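Tricorn protease (Thermoplasma acidophilum, PDB 1K32) probably acts as a serine protease that breaks down peptides, working in a six-chain assembly that couples beta-propeller domains to a peptidase domain. Local coordinates at residues 301-307 with 337-343; 430-434 with 539-543; 567-573 with 592-598. One frame throughout, in Å; residues are numbered along the deposited sequence.

Contact 1 of 3, residues 301-307 with 337-343; sequences EDFSPLD and RIRYVRR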
loop_
_atom_site.group_PDB
_atom_site.type_symbol
_atom_site.label_atom_id
_atom_site.label_comp_id
_atom_site.label_asym_id
_atom_site.label_seq_id
_atom_site.Cartn_x
_atom_site.Cartn_y
_atom_site.Cartn_z
ATOM N N GLU A 301 -32.652 6.076 23.444
ATOM C CA GLU A 301 -33.283 7.079 22.599
ATOM C C GLU A 301 -32.256 8.213 22.522
ATOM O O GLU A 301 -31.203 8.166 23.155
ATOM C CB GLU A 301 -34.562 7.628 23.261
ATOM C CG GLU A 301 -35.545 6.576 23.754
ATOM C CD GLU A 301 -36.678 7.147 24.602
ATOM O OE1 GLU A 301 -36.434 7.530 25.770
ATOM O OE2 GLU A 301 -37.825 7.212 24.098
ATOM N N ASP A 302 -32.557 9.210 21.714
ATOM C CA ASP A 302 -31.732 10.405 21.611
ATOM C C ASP A 302 -30.278 10.273 22.106
ATOM O O ASP A 302 -30.031 10.341 23.308
ATOM C CB ASP A 302 -32.443 11.497 22.415
ATOM C CG ASP A 302 -31.953 12.884 22.092
ATOM O OD1 ASP A 302 -32.288 13.820 22.853
ATOM O OD2 ASP A 302 -31.248 13.039 21.074
ATOM N N PHE A 303 -29.324 10.066 21.195
ATOM C CA PHE A 303 -27.910 10.000 21.574
ATOM C C PHE A 303 -27.291 11.258 20.965
ATOM O O PHE A 303 -27.594 11.604 19.834
ATOM C CB PHE A 303 -27.247 8.729 21.032
ATOM C CG PHE A 303 -27.231 8.630 19.538
ATOM C CD1 PHE A 303 -26.191 9.183 18.801
ATOM C CD2 PHE A 303 -28.261 7.978 18.865
ATOM C CE1 PHE A 303 -26.177 9.087 17.413
ATOM C CE2 PHE A 303 -28.256 7.875 17.478
ATOM C CZ PHE A 303 -27.212 8.430 16.750
ATOM N N SER A 304 -26.442 11.956 21.708
ATOM C CA SER A 304 -25.874 13.199 21.186
ATOM C C SER A 304 -24.442 13.499 21.654
ATOM O O SER A 304 -24.056 13.154 22.763
ATOM C CB SER A 304 -26.805 14.351 21.587
ATOM O OG SER A 304 -26.681 15.461 20.720
ATOM N N PRO A 305 -23.637 14.152 20.806
ATOM C CA PRO A 305 -22.257 14.476 21.190
ATOM C C PRO A 305 -22.152 15.739 22.034
ATOM O O PRO A 305 -22.877 16.708 21.812
ATOM C CB PRO A 305 -21.558 14.634 19.851
ATOM C CG PRO A 305 -22.633 15.247 19.009
ATOM C CD PRO A 305 -23.851 14.422 19.372
ATOM N N LEU A 306 -21.248 15.709 23.007
ATOM C CA LEU A 306 -21.002 16.844 23.891
ATOM C C LEU A 306 -19.533 17.219 23.737
ATOM O O LEU A 306 -18.770 16.500 23.091
ATOM C CB LEU A 306 -21.272 16.464 25.352
ATOM C CG LEU A 306 -22.666 15.942 25.718
ATOM C CD1 LEU A 306 -22.695 15.573 27.197
ATOM C CD2 LEU A 306 -23.724 16.993 25.398
ATOM N N ASP A 307 -19.140 18.337 24.338
ATOM C CA ASP A 307 -17.759 18.792 24.268
ATOM C C ASP A 307 -16.863 17.839 25.059
ATOM O O ASP A 307 -17.342 17.023 25.847
ATOM C CB ASP A 307 -17.634 20.206 24.849
ATOM C CG ASP A 307 -18.437 21.241 24.071
ATOM O OD1 ASP A 307 -18.411 22.427 24.461
ATOM O OD2 ASP A 307 -19.093 20.880 23.073
ATOM N N ARG A 337 -39.029 10.964 32.949
ATOM C CA ARG A 337 -39.273 11.436 31.603
ATOM C C ARG A 337 -38.553 12.653 31.078
ATOM O O ARG A 337 -39.133 13.704 30.807
ATOM C CB ARG A 337 -40.768 11.501 31.293
ATOM C CG ARG A 337 -41.175 10.367 30.322
ATOM C CD ARG A 337 -40.842 10.745 28.887
ATOM N NE ARG A 337 -40.317 9.680 28.030
ATOM C CZ ARG A 337 -41.051 8.868 27.270
ATOM N NH1 ARG A 337 -40.449 7.949 26.518
ATOM N NH2 ARG A 337 -42.380 8.958 27.264
ATOM N N ILE A 338 -37.247 12.472 30.938
ATOM C CA ILE A 338 -36.408 13.470 30.326
ATOM C C ILE A 338 -36.643 13.007 28.885
ATOM O O ILE A 338 -36.427 11.836 28.565
ATOM C CB ILE A 338 -34.929 13.287 30.742
ATOM C CG1 ILE A 338 -34.740 13.763 32.190
ATOM C CG2 ILE A 338 -34.013 14.042 29.800
ATOM C CD1 ILE A 338 -33.290 13.732 32.674
ATOM N N ARG A 339 -37.133 13.896 28.030
ATOM C CA ARG A 339 -37.419 13.528 26.651
ATOM C C ARG A 339 -36.269 13.783 25.682
ATOM O O ARG A 339 -36.033 12.983 24.777
ATOM C CB ARG A 339 -38.669 14.266 26.151
ATOM C CG ARG A 339 -39.963 13.908 26.879
ATOM C CD ARG A 339 -41.165 14.578 26.215
ATOM N NE ARG A 339 -42.398 14.408 26.982
ATOM C CZ ARG A 339 -43.013 13.246 27.186
ATOM N NH1 ARG A 339 -44.132 13.211 27.905
ATOM N NH2 ARG A 339 -42.522 12.121 26.672
ATOM N N TYR A 340 -35.578 14.907 25.849
ATOM C CA TYR A 340 -34.454 15.246 24.978
ATOM C C TYR A 340 -33.346 15.898 25.792
ATOM O O TYR A 340 -33.587 16.453 26.869
ATOM C CB TYR A 340 -34.877 16.207 23.852
ATOM C CG TYR A 340 -36.093 15.764 23.069
ATOM C CD1 TYR A 340 -37.367 16.195 23.432
ATOM C CD2 TYR A 340 -35.977 14.881 21.991
ATOM C CE1 TYR A 340 -38.494 15.761 22.748
ATOM C CE2 TYR A 340 -37.100 14.440 21.304
ATOM C CZ TYR A 340 -38.353 14.887 21.690
ATOM O OH TYR A 340 -39.473 14.467 21.027
ATOM N N VAL A 341 -32.129 15.812 25.261
ATOM C CA VAL A 341 -30.940 16.375 25.885
ATOM C C VAL A 341 -30.039 16.886 24.758
ATOM O O VAL A 341 -29.796 16.189 23.772
ATOM C CB VAL A 341 -30.193 15.313 26.730
ATOM C CG1 VAL A 341 -28.959 15.921 27.369
ATOM C CG2 VAL A 341 -31.108 14.770 27.812
ATOM N N ARG A 342 -29.549 18.110 24.912
ATOM C CA ARG A 342 -28.711 18.731 23.900
ATOM C C ARG A 342 -27.586 19.540 24.534
ATOM O O ARG A 342 -27.742 20.095 25.621
ATOM C CB ARG A 342 -29.580 19.651 23.041
ATOM C CG ARG A 342 -29.318 19.583 21.552
ATOM C CD ARG A 342 -29.650 18.208 20.984
ATOM N NE ARG A 342 -31.081 17.987 20.775
ATOM C CZ ARG A 342 -31.619 16.782 20.596
ATOM N NH1 ARG A 342 -32.926 16.645 20.404
ATOM N NH2 ARG A 342 -30.842 15.704 20.623
ATOM N N ARG A 343 -26.449 19.596 23.850
ATOM C CA ARG A 343 -25.300 20.363 24.313
ATOM C C ARG A 343 -25.742 21.813 24.540
ATOM O O ARG A 343 -26.371 22.417 23.674
ATOM C CB ARG A 343 -24.194 20.285 23.258
ATOM C CG ARG A 343 -23.329 21.535 23.086
ATOM C CD ARG A 343 -22.390 21.740 24.248
ATOM N NE ARG A 343 -21.220 22.548 23.888
ATOM C CZ ARG A 343 -21.256 23.828 23.526
ATOM N NH1 ARG A 343 -20.131 24.457 23.225
ATOM N NH2 ARG A 343 -22.406 24.483 23.464
#

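Contact 2 of 3, residues 430-434 with 539-543; sequences DNSRF and EYDLN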
loop_
_atom_site.group_PDB
_atom_site.type_symbol
_atom_site.label_atom_id
_atom_site.label_comp_id
_atom_site.label_asym_id
_atom_site.label_seq_id
_atom_site.Cartn_x
_atom_site.Cartn_y
_atom_site.Cartn_z
ATOM N N ASP A 430 -24.451 29.840 13.181
ATOM C CA ASP A 430 -23.378 29.852 14.172
ATOM C C ASP A 430 -23.246 31.153 14.959
ATOM O O ASP A 430 -22.793 31.131 16.097
ATOM C CB ASP A 430 -22.030 29.526 13.528
ATOM C CG ASP A 430 -21.867 28.048 13.219
ATOM O OD1 ASP A 430 -20.709 27.605 13.086
ATOM O OD2 ASP A 430 -22.885 27.333 13.102
ATOM N N ASN A 431 -23.625 32.278 14.359
ATOM C CA ASN A 431 -23.547 33.553 15.058
ATOM C C ASN A 431 -24.846 33.822 15.830
ATOM O O ASN A 431 -25.072 34.931 16.321
ATOM C CB ASN A 431 -23.261 34.703 14.078
ATOM C CG ASN A 431 -24.349 34.875 13.039
ATOM O OD1 ASN A 431 -25.459 34.376 13.197
ATOM N ND2 ASN A 431 -24.034 35.600 11.971
ATOM N N SER A 432 -25.692 32.796 15.922
ATOM C CA SER A 432 -26.964 32.868 16.653
ATOM C C SER A 432 -27.954 33.923 16.171
ATOM O O SER A 432 -28.892 34.277 16.887
ATOM C CB SER A 432 -26.683 33.086 18.144
ATOM O OG SER A 432 -25.824 32.075 18.652
ATOM N N ARG A 433 -27.774 34.414 14.951
ATOM C CA ARG A 433 -28.666 35.443 14.432
ATOM C C ARG A 433 -29.912 34.972 13.664
ATOM O O ARG A 433 -30.962 35.615 13.738
ATOM C CB ARG A 433 -27.876 36.418 13.562
ATOM C CG ARG A 433 -28.753 37.456 12.897
ATOM C CD ARG A 433 -27.966 38.681 12.486
ATOM N NE ARG A 433 -28.799 39.597 11.722
ATOM C CZ ARG A 433 -28.376 40.752 11.224
ATOM N NH1 ARG A 433 -29.208 41.523 10.533
ATOM N NH2 ARG A 433 -27.122 41.139 11.423
ATOM N N PHE A 434 -29.801 33.862 12.941
ATOM C CA PHE A 434 -30.926 33.366 12.159
ATOM C C PHE A 434 -31.360 31.949 12.528
ATOM O O PHE A 434 -30.560 31.121 12.985
ATOM C CB PHE A 434 -30.593 33.371 10.655
ATOM C CG PHE A 434 -29.886 34.605 10.184
ATOM C CD1 PHE A 434 -28.503 34.628 10.064
ATOM C CD2 PHE A 434 -30.604 35.748 9.843
ATOM C CE1 PHE A 434 -27.846 35.777 9.609
ATOM C CE2 PHE A 434 -29.951 36.896 9.389
ATOM C CZ PHE A 434 -28.578 36.910 9.272
ATOM N N GLU A 539 -24.208 43.994 2.714
ATOM C CA GLU A 539 -24.755 43.696 4.039
ATOM C C GLU A 539 -25.826 42.597 3.923
ATOM O O GLU A 539 -26.339 42.339 2.836
ATOM C CB GLU A 539 -25.387 44.967 4.621
ATOM C CG GLU A 539 -26.130 44.763 5.934
ATOM C CD GLU A 539 -26.864 46.014 6.402
ATOM O OE1 GLU A 539 -27.791 46.469 5.693
ATOM O OE2 GLU A 539 -26.516 46.543 7.482
ATOM N N TYR A 540 -26.153 41.945 5.035
ATOM C CA TYR A 540 -27.196 40.921 5.019
ATOM C C TYR A 540 -28.468 41.573 4.489
ATOM O O TYR A 540 -28.740 42.738 4.770
ATOM C CB TYR A 540 -27.512 40.414 6.428
ATOM C CG TYR A 540 -26.554 39.413 7.017
ATOM C CD1 TYR A 540 -26.100 39.567 8.328
ATOM C CD2 TYR A 540 -26.148 38.275 6.302
ATOM C CE1 TYR A 540 -25.277 38.624 8.915
ATOM C CE2 TYR A 540 -25.318 37.320 6.885
ATOM C CZ TYR A 540 -24.893 37.503 8.194
ATOM O OH TYR A 540 -24.113 36.570 8.824
ATOM N N ASP A 541 -29.246 40.814 3.731
ATOM C CA ASP A 541 -30.513 41.293 3.191
ATOM C C ASP A 541 -31.279 40.040 2.784
ATOM O O ASP A 541 -31.045 39.487 1.708
ATOM C CB ASP A 541 -30.285 42.187 1.977
ATOM C CG ASP A 541 -31.575 42.751 1.426
ATOM O OD1 ASP A 541 -32.646 42.436 1.983
ATOM O OD2 ASP A 541 -31.519 43.510 0.436
ATOM N N LEU A 542 -32.183 39.597 3.654
ATOM C CA LEU A 542 -32.957 38.390 3.416
ATOM C C LEU A 542 -34.183 38.568 2.535
ATOM O O LEU A 542 -34.899 37.612 2.276
ATOM C CB LEU A 542 -33.370 37.759 4.748
ATOM C CG LEU A 542 -32.275 37.528 5.797
ATOM C CD1 LEU A 542 -32.741 36.467 6.782
ATOM C CD2 LEU A 542 -31.001 37.075 5.148
ATOM N N ASN A 543 -34.434 39.785 2.070
ATOM C CA ASN A 543 -35.580 40.004 1.198
ATOM C C ASN A 543 -35.363 39.299 -0.138
ATOM O O ASN A 543 -34.233 39.240 -0.645
ATOM C CB ASN A 543 -35.792 41.494 0.974
ATOM C CG ASN A 543 -36.114 42.226 2.257
ATOM O OD1 ASN A 543 -35.351 43.082 2.710
ATOM N ND2 ASN A 543 -37.241 41.881 2.860
#

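Contact 3 of 3, residues 567-573 with 592-598; sequences SSILIYS and VLLKYDV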
loop_
_atom_site.group_PDB
_atom_site.type_symbol
_atom_site.label_atom_id
_atom_site.label_comp_id
_atom_site.label_asym_id
_atom_site.label_seq_id
_atom_site.Cartn_x
_atom_site.Cartn_y
_atom_site.Cartn_z
ATOM N N SER A 567 -14.139 23.081 2.414
ATOM C CA SER A 567 -13.933 22.753 1.015
ATOM C C SER A 567 -14.715 21.529 0.554
ATOM O O SER A 567 -14.392 20.918 -0.461
ATOM C CB SER A 567 -12.437 22.573 0.733
ATOM O OG SER A 567 -11.839 21.692 1.663
ATOM N N SER A 568 -15.756 21.175 1.297
ATOM C CA SER A 568 -16.578 20.034 0.924
ATOM C C SER A 568 -17.946 20.115 1.565
ATOM O O SER A 568 -18.160 20.885 2.505
ATOM C CB SER A 568 -15.906 18.725 1.339
ATOM O OG SER A 568 -15.784 18.655 2.742
ATOM N N ILE A 569 -18.865 19.313 1.040
ATOM C CA ILE A 569 -20.219 19.250 1.545
ATOM C C ILE A 569 -20.558 17.791 1.810
ATOM O O ILE A 569 -20.418 16.951 0.923
ATOM C CB ILE A 569 -21.211 19.836 0.516
ATOM C CG1 ILE A 569 -20.874 21.313 0.278
ATOM C CG2 ILE A 569 -22.629 19.668 0.996
ATOM C CD1 ILE A 569 -21.679 21.977 -0.795
ATOM N N LEU A 570 -20.972 17.484 3.038
ATOM C CA LEU A 570 -21.337 16.116 3.373
ATOM C C LEU A 570 -22.811 15.991 3.090
ATOM O O LEU A 570 -23.562 16.949 3.271
ATOM C CB LEU A 570 -21.058 15.811 4.849
ATOM C CG LEU A 570 -19.624 15.451 5.259
ATOM C CD1 LEU A 570 -19.308 14.020 4.864
ATOM C CD2 LEU A 570 -18.648 16.395 4.599
ATOM N N ILE A 571 -23.226 14.817 2.632
ATOM C CA ILE A 571 -24.627 14.586 2.317
ATOM C C ILE A 571 -25.074 13.195 2.746
ATOM O O ILE A 571 -24.425 12.201 2.430
ATOM C CB ILE A 571 -24.880 14.712 0.805
ATOM C CG1 ILE A 571 -24.457 16.100 0.318
ATOM C CG2 ILE A 571 -26.350 14.430 0.511
ATOM C CD1 ILE A 571 -24.416 16.248 -1.188
ATOM N N TYR A 572 -26.184 13.133 3.470
ATOM C CA TYR A 572 -26.726 11.859 3.907
ATOM C C TYR A 572 -27.625 11.399 2.768
ATOM O O TYR A 572 -28.599 12.065 2.432
ATOM C CB TYR A 572 -27.550 12.018 5.184
ATOM C CG TYR A 572 -27.883 10.699 5.848
ATOM C CD1 TYR A 572 -27.095 10.207 6.885
ATOM C CD2 TYR A 572 -28.973 9.936 5.430
ATOM C CE1 TYR A 572 -27.374 8.991 7.497
ATOM C CE2 TYR A 572 -29.269 8.711 6.039
ATOM C CZ TYR A 572 -28.458 8.243 7.078
ATOM O OH TYR A 572 -28.730 7.036 7.702
ATOM N N SER A 573 -27.286 10.258 2.178
ATOM C CA SER A 573 -28.031 9.700 1.055
ATOM C C SER A 573 -28.697 8.374 1.425
ATOM O O SER A 573 -28.140 7.595 2.193
ATOM C CB SER A 573 -27.072 9.468 -0.123
ATOM O OG SER A 573 -27.697 8.772 -1.188
ATOM N N VAL A 592 -26.236 6.294 3.562
ATOM C CA VAL A 592 -24.799 6.443 3.418
ATOM C C VAL A 592 -24.427 7.918 3.521
ATOM O O VAL A 592 -25.223 8.796 3.177
ATOM C CB VAL A 592 -24.315 5.884 2.054
ATOM C CG1 VAL A 592 -25.098 6.515 0.915
ATOM C CG2 VAL A 592 -22.832 6.156 1.879
ATOM N N LEU A 593 -23.228 8.180 4.025
ATOM C CA LEU A 593 -22.725 9.537 4.161
ATOM C C LEU A 593 -21.800 9.772 2.985
ATOM O O LEU A 593 -20.821 9.046 2.792
ATOM C CB LEU A 593 -21.957 9.701 5.472
ATOM C CG LEU A 593 -21.493 11.124 5.796
ATOM C CD1 LEU A 593 -22.709 12.036 5.983
ATOM C CD2 LEU A 593 -20.643 11.095 7.051
ATOM N N LEU A 594 -22.112 10.784 2.189
ATOM C CA LEU A 594 -21.317 11.082 1.012
ATOM C C LEU A 594 -20.558 12.378 1.194
ATOM O O LEU A 594 -20.968 13.250 1.956
ATOM C CB LEU A 594 -22.228 11.178 -0.221
ATOM C CG LEU A 594 -23.017 9.912 -0.552
ATOM C CD1 LEU A 594 -24.037 10.218 -1.634
ATOM C CD2 LEU A 594 -22.070 8.802 -0.991
ATOM N N LYS A 595 -19.446 12.492 0.487
ATOM C CA LYS A 595 -18.621 13.686 0.547
ATOM C C LYS A 595 -18.497 14.260 -0.855
ATOM O O LYS A 595 -18.029 13.590 -1.774
ATOM C CB LYS A 595 -17.235 13.336 1.089
ATOM C CG LYS A 595 -16.262 14.488 1.179
ATOM C CD LYS A 595 -14.927 13.971 1.703
ATOM C CE LYS A 595 -13.877 15.063 1.804
ATOM N NZ LYS A 595 -12.551 14.501 2.223
ATOM N N TYR A 596 -18.935 15.500 -1.010
ATOM C CA TYR A 596 -18.866 16.191 -2.286
ATOM C C TYR A 596 -17.747 17.215 -2.218
ATOM O O TYR A 596 -17.797 18.152 -1.422
ATOM C CB TYR A 596 -20.199 16.888 -2.577
ATOM C CG TYR A 596 -20.177 17.863 -3.737
ATOM C CD1 TYR A 596 -19.818 19.197 -3.547
ATOM C CD2 TYR A 596 -20.551 17.462 -5.017
ATOM C CE1 TYR A 596 -19.838 20.111 -4.607
ATOM C CE2 TYR A 596 -20.576 18.363 -6.081
ATOM C CZ TYR A 596 -20.218 19.684 -5.868
ATOM O OH TYR A 596 -20.247 20.576 -6.909
ATOM N N ASP A 597 -16.727 17.021 -3.043
ATOM C CA ASP A 597 -15.601 17.943 -3.069
ATOM C C ASP A 597 -15.990 19.119 -3.959
ATOM O O ASP A 597 -16.177 18.962 -5.160
ATOM C CB ASP A 597 -14.356 17.228 -3.606
ATOM C CG ASP A 597 -13.127 18.115 -3.603
ATOM O OD1 ASP A 597 -12.958 18.903 -4.553
ATOM O OD2 ASP A 597 -12.333 18.029 -2.644
ATOM N N VAL A 598 -16.127 20.299 -3.365
ATOM C CA VAL A 598 -16.527 21.476 -4.125
ATOM C C VAL A 598 -15.534 21.790 -5.235
ATOM O O VAL A 598 -15.925 22.122 -6.352
ATOM C CB VAL A 598 -16.677 22.717 -3.214
ATOM C CG1 VAL A 598 -17.703 22.440 -2.129
ATOM C CG2 VAL A 598 -15.343 23.078 -2.592
#

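Contact 1 of 3, residues 301-307 with 337-343
Asp-302 and Asp-307 each grip an arginine of 337-343, and salt bridges dominate the contact. Asp-302 OD2 accepts from Arg-342 NH2 at 2.7 Å through the lone pair on the side of its other oxygen. Arg-342 starts out with its CB directed away from 301-307, and bends at chi2 and chi3 bring its guanidinium back to the carboxylate, whose plane is steeply inclined to it. The pair has company: Arg-614 of strand 612-615 also binds Asp-302 OD2, while Arg-342 NE donates to Met-384 O. Asp-307 meets the edge of the Arg-343 guanidinium. Its OD1 accepts from Arg-343 NH1 at 2.9 Å, and Arg-343 NE adds a weak bond to each oxygen, the shorter 2.8 Å to Asp-307 OD2. Glu-301 OE2 and Arg-337 NH1 form a long salt bridge, 3.6 Å; Arg-337 has its stronger partner in Glu-666.

One hydrogen bond reaches the main chain. Val-341 N donates to Asp-302 OD1 over 3.1 Å, nearly straight at 159°. With CG opposite the backbone N (chi1 -163°), the Asp-302 carboxylate spans the gap, one oxygen on the amide and the other on Arg-342.

Apolar contact is slight. Leu-306 CD2 lies 3.9 Å from Arg-343 CA, and Leu-306 and Val-341 both rest on Ala-312 and Val-349.

The strands run nearly parallel, 8° apart, their axes 7.1 Å from each other at closest, and no backbone-to-backbone hydrogen bond joins them. Each is the first strand of its own four-stranded sheet, as expected for inner strands of adjacent blades in a seven-bladed propeller. The chemistry implies that the blades are joined here by charged side chains, with Asp-302 probably held as an anion by its two arginines.

Contact 2 of 3, residues 430-434 with 539-543
The Phe-434 ring points its edge at the face of Tyr-540 in a T-shaped stack, centroids 4.9 Å apart and planes at 85°. Phe-434 CZ sits over the centre of the tyrosine ring, and Phe-434 CE1 approaches Tyr-540 CZ to 3.7 Å. On another side of the phenylalanine, Leu-542 CD1 comes within 3.8 Å of Phe-434 CD2, and Val-456 of strand 451-458 touches both side chains.

Arg-433 adds a contact of a different kind. Its extended chain lays CG over a face of the Phe-434 ring and carries NH2 to the edge of Tyr-540, 3.6 Å from Tyr-540 CD1. The guanidinium itself is bound by Asp-458 and Glu-460.

Polar bonds are few. Asn-431 ND2 donates weakly to Tyr-540 OH, which also hydrogen-bonds Ser-483 O. Asn-431 OD1 accepts from Arg-433 N at 2.9 Å, closing an Asx turn; with Ser-429 OG also on that oxygen, the turn helps to hold the amide in place. Replacing Tyr-540 by an alanine is likely to leave the Phe-434 edge without its aromatic partner and Ser-483 O without the hydroxyl it bonds.

The two loops belong to neighbouring sheets of the propeller, 426-466 and 474-551. Their chemistry implies an apolar aromatic join, with the hydroxyl and guanidinium ends tied to polar groups round its margin.

Contact 3 of 3, residues 567-573 with 592-598
Leu-570 and Leu-593 meet diagonally on one face of an antiparallel strand pair, Leu-570 CD1 lying 3.7 Å from Leu-593 CG. The same methyl also turns inward over the backbone, towards Leu-594 O. Tyr-572 shares this face, the Val-592 carbonyl oxygen lying above its ring near the rim. Tyr-572 and Leu-593 both go on to touch Leu-613 of the next sheet. Farther along, Lys-595 is fully extended, its CE passing 4.2 Å from Ser-568 OG.

The other face carries Ile-569, Ile-571, Ser-573, Val-592, Leu-594 and Tyr-596. Ile-569 CD1 approaches Tyr-596 CD1 to 4.3 Å, and Tyr-596 CB lies near Ile-571 CD1. Beyond the strand end Val-598 crosses Ile-569 at about a right angle, CG1 to CG1 at 4.1 Å. At the opposite end Leu-594 CD1 presses tightly on Ser-573 CB, 3.5 Å away, with Val-592 CG1 also beside that CB.

Three hydrogen-bonded pairs hold the register: Ile-569 with Tyr-596, Ile-571 with Leu-594 and Ser-573 with Val-592. Each is bonded both ways, as in the 2.7 Å bond from Leu-594 N to Ile-571 O. A weak bond of 3.4 Å from Val-598 N to Ser-567 O trails off the end, and the buried Ser-568 N has no partner.

Strand 559-564 flanks the pair beyond 568-573, and strand 603-610 beyond 591-597. These are thus the two middle strands of a four-stranded antiparallel meander, the blade of a beta propeller.

Overall arrangement
All three contacts fall in the seven-bladed propeller, one after another along the chain and with centres 25 to 28 Å apart; none touches another. Contact 3 alone lies within a blade, so backbone hydrogen bonds and alternating side chains do the work. Contacts 1 and 2 join neighbouring blades: the first through inner strands and charged groups, the second through loops and an aromatic cluster. All are partly buried, but contact 3 has the most buried residues, 8 of its 14 touching ones, while contact 2 is the most peripheral, its centre about 45 Å from the chain's centre against 27 Å for contact 1. Strand 612-615 borders both contact 1 and contact 3.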